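Local coordinates for protein citrate synthase (PDB 6ABX) that probably catalyses the condensation of acetyl-CoA with oxaloacetate and water to give citrate and free CoA, feeding the tricarboxylic acid cycle, at residues Gln246-Phe251 with Asn287-Ile292; Lys264-Tyr269 with Pro304-Tyr309. All blocks are in the same frame, centred on the assembly; numbering follows the deposited sequence.

Interaction 1 (Gln246-Phe251 with Asn287-Ile292); sequences QRLMGF and NRVEEI
Phe251 holds its CG anti to the carbonyl carbon (chi1 -89°), and this carries the ring across to helix 277-297, where Val289 (chi1 170°) turns its CG1 to meet it. The leading atom of the ring is CZ: Glu290 O lies 3.9 Å from Phe251 CZ, at the edge of the ring and near its plane, where the weakly positive C-H rim suits a carbonyl oxygen. Val289 CG1 is approached by two apolar partners. Phe251 CE1 comes to 4.5 Å from Val289 CG1, and Leu248 CD1 approaches the same Val289 CG1 at 4.4 Å. A small beta-branched valine offers one methyl to both partners. No hydrogen bond crosses the contact, so shape and apolar burial carry it. Leu248 and Phe251 are brought to the same helix by the type II beta turn that they begin and end; Gly250, with phi 85°, takes the third position, where a CB would press on the preceding carbonyl oxygen. Arg247, Leu248 and Phe251 all bind acetyl-CoA, so the helix backs a turn belonging to the acetyl-CoA site of citrate synthase.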
loop_
_atom_site.group_PDB
_atom_site.type_symbol
_atom_site.label_atom_id
_atom_site.label_comp_id
_atom_site.label_asym_id
_atom_site.label_seq_id
_atom_site.Cartn_x
_atom_site.Cartn_y
_atom_site.Cartn_z
ATOM N N GLN A 246 22.295 2.346 23.477
ATOM C CA GLN A 246 22.018 2.038 22.031
ATOM C C GLN A 246 21.885 0.526 21.804
ATOM O O GLN A 246 22.387 -0.293 22.592
ATOM C CB GLN A 246 23.088 2.686 21.157
ATOM C CG GLN A 246 23.129 4.204 21.291
ATOM C CD GLN A 246 24.244 4.800 20.465
ATOM O OE1 GLN A 246 24.198 4.815 19.230
ATOM N NE2 GLN A 246 25.270 5.313 21.131
ATOM N N ARG A 247 21.153 0.112 20.751
ATOM C CA ARG A 247 21.063 -1.327 20.546
ATOM C C ARG A 247 22.227 -1.777 19.650
ATOM O O ARG A 247 22.803 -1.014 18.850
ATOM C CB ARG A 247 19.674 -1.770 20.072
ATOM C CG ARG A 247 19.247 -1.251 18.709
ATOM C CD ARG A 247 17.729 -1.335 18.550
ATOM N NE ARG A 247 17.299 -0.875 17.234
ATOM C CZ ARG A 247 17.348 0.392 16.813
ATOM N NH1 ARG A 247 17.727 1.358 17.633
ATOM N NH2 ARG A 247 17.025 0.688 15.564
ATOM N N LEU A 248 22.542 -3.054 19.791
ATOM C CA LEU A 248 23.314 -3.761 18.783
ATOM C C LEU A 248 22.359 -4.055 17.643
ATOM O O LEU A 248 21.291 -4.697 17.885
ATOM C CB LEU A 248 23.830 -5.080 19.356
ATOM C CG LEU A 248 24.902 -4.992 20.427
ATOM C CD1 LEU A 248 25.442 -6.390 20.684
ATOM C CD2 LEU A 248 26.006 -4.029 20.005
ATOM N N MET A 249 22.729 -3.635 16.431
ATOM C CA MET A 249 21.876 -3.814 15.319
ATOM C C MET A 249 21.934 -5.300 14.937
ATOM O O MET A 249 22.939 -5.975 15.107
ATOM C CB MET A 249 22.305 -2.937 14.135
ATOM C CG MET A 249 22.174 -1.440 14.417
ATOM S SD MET A 249 20.488 -1.025 14.911
ATOM C CE MET A 249 20.550 0.770 14.885
ATOM N N GLY A 250 20.816 -5.769 14.409
ATOM C CA GLY A 250 20.661 -7.154 13.995
ATOM C C GLY A 250 20.249 -8.098 15.101
ATOM O O GLY A 250 20.256 -9.321 14.883
ATOM N N PHE A 251 19.911 -7.567 16.282
ATOM C CA PHE A 251 19.518 -8.401 17.426
ATOM C C PHE A 251 18.087 -8.042 17.772
ATOM O O PHE A 251 17.668 -6.952 17.508
ATOM C CB PHE A 251 20.421 -8.186 18.645
ATOM C CG PHE A 251 21.635 -9.055 18.717
ATOM C CD1 PHE A 251 22.783 -8.731 18.012
ATOM C CD2 PHE A 251 21.677 -10.122 19.582
ATOM C CE1 PHE A 251 23.885 -9.562 18.079
ATOM C CE2 PHE A 251 22.796 -10.917 19.684
ATOM C CZ PHE A 251 23.889 -10.657 18.906
ATOM N N ASN A 287 31.015 -12.118 13.602
ATOM C CA ASN A 287 31.051 -13.293 14.433
ATOM C C ASN A 287 31.377 -12.917 15.885
ATOM O O ASN A 287 30.722 -13.424 16.820
ATOM C CB ASN A 287 31.995 -14.343 13.842
ATOM C CG ASN A 287 31.339 -15.032 12.652
ATOM O OD1 ASN A 287 30.105 -14.973 12.455
ATOM N ND2 ASN A 287 32.150 -15.700 11.855
ATOM N N ARG A 288 32.352 -12.020 16.056
ATOM C CA ARG A 288 32.693 -11.528 17.398
ATOM C C ARG A 288 31.545 -10.751 18.030
ATOM O O ARG A 288 31.252 -10.955 19.217
ATOM C CB ARG A 288 33.977 -10.702 17.393
ATOM C CG ARG A 288 35.228 -11.525 17.181
ATOM C CD ARG A 288 36.335 -10.680 16.589
ATOM N NE ARG A 288 37.681 -11.007 17.041
ATOM C CZ ARG A 288 38.335 -10.294 17.967
ATOM N NH1 ARG A 288 37.665 -9.583 18.871
ATOM N NH2 ARG A 288 39.651 -10.277 17.961
ATOM N N VAL A 289 30.864 -9.873 17.266
ATOM C CA VAL A 289 29.733 -9.176 17.785
ATOM C C VAL A 289 28.647 -10.161 18.213
ATOM O O VAL A 289 28.015 -10.024 19.285
ATOM C CB VAL A 289 29.149 -8.174 16.768
ATOM C CG1 VAL A 289 27.826 -7.619 17.242
ATOM C CG2 VAL A 289 30.123 -7.057 16.458
ATOM N N GLU A 290 28.435 -11.188 17.369
ATOM C CA GLU A 290 27.415 -12.183 17.676
ATOM C C GLU A 290 27.716 -12.872 19.020
ATOM O O GLU A 290 26.826 -12.984 19.864
ATOM C CB GLU A 290 27.327 -13.204 16.527
ATOM C CG GLU A 290 26.096 -14.077 16.608
ATOM C CD GLU A 290 26.320 -15.489 16.101
ATOM O OE1 GLU A 290 25.333 -16.255 15.922
ATOM O OE2 GLU A 290 27.492 -15.853 15.950
ATOM N N GLU A 291 28.981 -13.248 19.224
ATOM C CA GLU A 291 29.438 -13.966 20.448
ATOM C C GLU A 291 29.153 -13.132 21.708
ATOM O O GLU A 291 28.566 -13.631 22.662
ATOM C CB GLU A 291 30.924 -14.291 20.398
ATOM C CG GLU A 291 31.308 -15.295 19.329
ATOM C CD GLU A 291 32.810 -15.589 19.189
ATOM O OE1 GLU A 291 33.656 -14.712 19.531
ATOM O OE2 GLU A 291 33.142 -16.710 18.721
ATOM N N ILE A 292 29.498 -11.847 21.674
ATOM C CA ILE A 292 29.312 -10.928 22.827
ATOM C C ILE A 292 27.833 -10.678 23.068
ATOM O O ILE A 292 27.325 -10.686 24.205
ATOM C CB ILE A 292 30.080 -9.605 22.613
ATOM C CG1 ILE A 292 31.576 -9.837 22.473
ATOM C CG2 ILE A 292 29.769 -8.604 23.715
ATOM C CD1 ILE A 292 32.296 -8.694 21.775
#

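Interaction 2 (Lys264-Tyr269 with Pro304-Tyr309); sequences KILKEY and PNVDFY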
loop_
_atom_site.group_PDB
_atom_site.type_symbol
_atom_site.label_atom_id
_atom_site.label_comp_id
_atom_site.label_asym_id
_atom_site.label_seq_id
_atom_site.Cartn_x
_atom_site.Cartn_y
_atom_site.Cartn_z
ATOM N N LYS A 264 20.866 -18.459 11.325
ATOM C CA LYS A 264 21.712 -19.651 11.463
ATOM C C LYS A 264 22.121 -20.142 10.080
ATOM O O LYS A 264 23.284 -20.507 9.833
ATOM C CB LYS A 264 20.926 -20.720 12.195
ATOM C CG LYS A 264 21.683 -22.006 12.466
ATOM C CD LYS A 264 21.033 -22.782 13.619
ATOM C CE LYS A 264 21.595 -22.382 14.974
ATOM N NZ LYS A 264 21.928 -23.572 15.798
ATOM N N ILE A 265 21.151 -20.163 9.159
ATOM C CA ILE A 265 21.415 -20.705 7.837
ATOM C C ILE A 265 22.351 -19.770 7.077
ATOM O O ILE A 265 23.336 -20.197 6.451
ATOM C CB ILE A 265 20.108 -20.977 7.064
ATOM C CG1 ILE A 265 19.291 -22.071 7.753
ATOM C CG2 ILE A 265 20.404 -21.293 5.632
ATOM C CD1 ILE A 265 17.883 -22.175 7.279
ATOM N N LEU A 266 22.084 -18.454 7.121
ATOM C CA LEU A 266 22.954 -17.522 6.432
ATOM C C LEU A 266 24.384 -17.606 6.953
ATOM O O LEU A 266 25.334 -17.504 6.196
ATOM C CB LEU A 266 22.487 -16.070 6.610
ATOM C CG LEU A 266 21.251 -15.641 5.845
ATOM C CD1 LEU A 266 20.735 -14.328 6.378
ATOM C CD2 LEU A 266 21.517 -15.536 4.358
ATOM N N LYS A 267 24.552 -17.742 8.270
ATOM C CA LYS A 267 25.884 -17.827 8.837
ATOM C C LYS A 267 26.659 -19.051 8.277
ATOM O O LYS A 267 27.863 -18.979 8.001
ATOM C CB LYS A 267 25.783 -17.912 10.358
ATOM C CG LYS A 267 27.144 -17.825 11.053
ATOM C CD LYS A 267 27.093 -17.944 12.526
ATOM C CE LYS A 267 28.506 -17.964 13.083
ATOM N NZ LYS A 267 28.473 -17.912 14.550
ATOM N N GLU A 268 25.954 -20.161 8.113
ATOM C CA GLU A 268 26.562 -21.384 7.567
ATOM C C GLU A 268 26.942 -21.174 6.104
ATOM O O GLU A 268 28.021 -21.598 5.668
ATOM C CB GLU A 268 25.553 -22.533 7.599
ATOM C CG GLU A 268 25.256 -23.028 8.988
ATOM C CD GLU A 268 24.074 -23.984 9.107
ATOM O OE1 GLU A 268 23.940 -24.577 10.172
ATOM O OE2 GLU A 268 23.273 -24.076 8.177
ATOM N N TYR A 269 25.995 -20.620 5.321
ATOM C CA TYR A 269 26.220 -20.499 3.863
ATOM C C TYR A 269 27.264 -19.412 3.570
ATOM O O TYR A 269 27.983 -19.523 2.608
ATOM C CB TYR A 269 24.914 -20.266 3.114
ATOM C CG TYR A 269 24.310 -21.552 2.610
ATOM C CD1 TYR A 269 24.834 -22.170 1.505
ATOM C CD2 TYR A 269 23.284 -22.186 3.280
ATOM C CE1 TYR A 269 24.291 -23.346 1.010
ATOM C CE2 TYR A 269 22.724 -23.365 2.807
ATOM C CZ TYR A 269 23.212 -23.931 1.643
ATOM O OH TYR A 269 22.732 -25.098 1.138
ATOM N N PRO A 304 20.383 -12.978 17.546
ATOM C CA PRO A 304 20.567 -12.463 16.196
ATOM C C PRO A 304 19.325 -12.771 15.364
ATOM O O PRO A 304 18.801 -13.888 15.415
ATOM C CB PRO A 304 21.799 -13.148 15.652
ATOM C CG PRO A 304 22.479 -13.701 16.884
ATOM C CD PRO A 304 21.393 -13.975 17.872
ATOM N N ASN A 305 18.914 -11.756 14.614
ATOM C CA ASN A 305 17.822 -11.784 13.639
ATOM C C ASN A 305 18.424 -12.061 12.250
ATOM O O ASN A 305 19.618 -11.957 12.033
ATOM C CB ASN A 305 17.126 -10.419 13.627
ATOM C CG ASN A 305 15.803 -10.442 12.892
ATOM O OD1 ASN A 305 14.949 -11.286 13.183
ATOM N ND2 ASN A 305 15.635 -9.555 11.920
ATOM N N VAL A 306 17.559 -12.341 11.279
ATOM C CA VAL A 306 18.030 -12.562 9.896
ATOM C C VAL A 306 18.892 -11.385 9.403
ATOM O O VAL A 306 19.872 -11.599 8.682
ATOM C CB VAL A 306 16.801 -12.815 8.994
ATOM C CG1 VAL A 306 15.794 -11.671 9.017
ATOM C CG2 VAL A 306 17.208 -13.210 7.595
ATOM N N ASP A 307 18.521 -10.152 9.759
ATOM C CA ASP A 307 19.263 -9.019 9.250
ATOM C C ASP A 307 20.592 -8.772 9.975
ATOM O O ASP A 307 21.277 -7.819 9.602
ATOM C CB ASP A 307 18.492 -7.701 9.240
ATOM C CG ASP A 307 17.802 -7.306 10.529
ATOM O OD1 ASP A 307 18.124 -7.881 11.568
ATOM O OD2 ASP A 307 16.893 -6.414 10.447
ATOM N N PHE A 308 21.022 -9.639 10.908
ATOM C CA PHE A 308 22.377 -9.555 11.378
ATOM C C PHE A 308 23.368 -9.886 10.261
ATOM O O PHE A 308 24.433 -9.246 10.141
ATOM C CB PHE A 308 22.548 -10.485 12.572
ATOM C CG PHE A 308 23.862 -10.304 13.282
ATOM C CD1 PHE A 308 24.033 -9.239 14.146
ATOM C CD2 PHE A 308 24.929 -11.144 13.031
ATOM C CE1 PHE A 308 25.227 -9.086 14.842
ATOM C CE2 PHE A 308 26.141 -10.965 13.692
ATOM C CZ PHE A 308 26.290 -9.903 14.567
ATOM N N TYR A 309 23.054 -10.934 9.478
ATOM C CA TYR A 309 23.973 -11.466 8.450
ATOM C C TYR A 309 23.512 -11.088 7.026
ATOM O O TYR A 309 24.339 -11.094 6.141
ATOM C CB TYR A 309 24.072 -12.995 8.554
ATOM C CG TYR A 309 24.971 -13.441 9.683
ATOM C CD1 TYR A 309 26.321 -13.133 9.663
ATOM C CD2 TYR A 309 24.473 -14.114 10.776
ATOM C CE1 TYR A 309 27.170 -13.513 10.699
ATOM C CE2 TYR A 309 25.300 -14.429 11.857
ATOM C CZ TYR A 309 26.647 -14.141 11.806
ATOM O OH TYR A 309 27.446 -14.470 12.882
#
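Leu266 and Tyr309 bring their CA atoms to 6.5 Å where helix 261-270 runs past the tight turns of 304-309, and no hydrogen bond joins the two segments. Both of these side chains leave the backbone toward the other segment, and Leu266 CB rests 4.0 Å from Tyr309 CB. Farther out, Leu266 CD1 touches Val306 CG2 at 3.9 Å and lies 3.7 Å from Val306 O, a branched apolar end fitted beside the turn. The turn probably belongs to the active site: Asp307, a predicted active-site residue, points away from the helix, and Asn305 ND2 donates to Asp307 OD1 (3.0 Å, 165° at the hydrogen), arriving from above the carboxylate plane. Asn305 ND2 also hydrogen-bonds the bound citrate, while Asn218 holds Asp307 OD2. One residue along the helix, Lys267 sets CG anti to its backbone N (chi1 -173°) and runs extended across the Tyr309 ring and out past its hydroxyl. Lys267 CB sits over one face of the Tyr309 ring, 4.1 Å from its centroid and 23° off the normal, a CH-pi contact that suits the long aliphatic run of a lysine, and Lys267 CD reaches 3.5 Å from Tyr309 OH. The ammonium end forms a salt bridge with Glu290. Phe308 CD2 lies over the opposite face of the tyrosine, offset toward its rim, and the Tyr309 hydroxyl is hydrogen-bonded to Asn287. With an alanine at Tyr309, the methylenes of Lys267 and the edge of Phe308 would probably face a gap, and Asn287 OD1 would be left without this partner.

How the interactions relate
Along the chain the four segments come in the order 246-251, 264-269, 287-292 and 304-309, alternating between the two contacts, so the loops they close cross instead of nesting. Interaction 1 closes the first, returning helix 277-297 to the loop after helix 234-243 with helix 261-270 in between. Interaction 2 closes the second from helix 261-270 to the loop before helix 310-316, with helix 277-297 inside. Their centres lie 12 Å apart. The two loops also meet directly: Gly250 and Asn305 are joined by backbone hydrogen bonding, and Phe251 and Phe308 meet with ring planes at about 85°. Two helices are thus tied to an acetyl-CoA-binding loop and the loop that carries the predicted active-site aspartate.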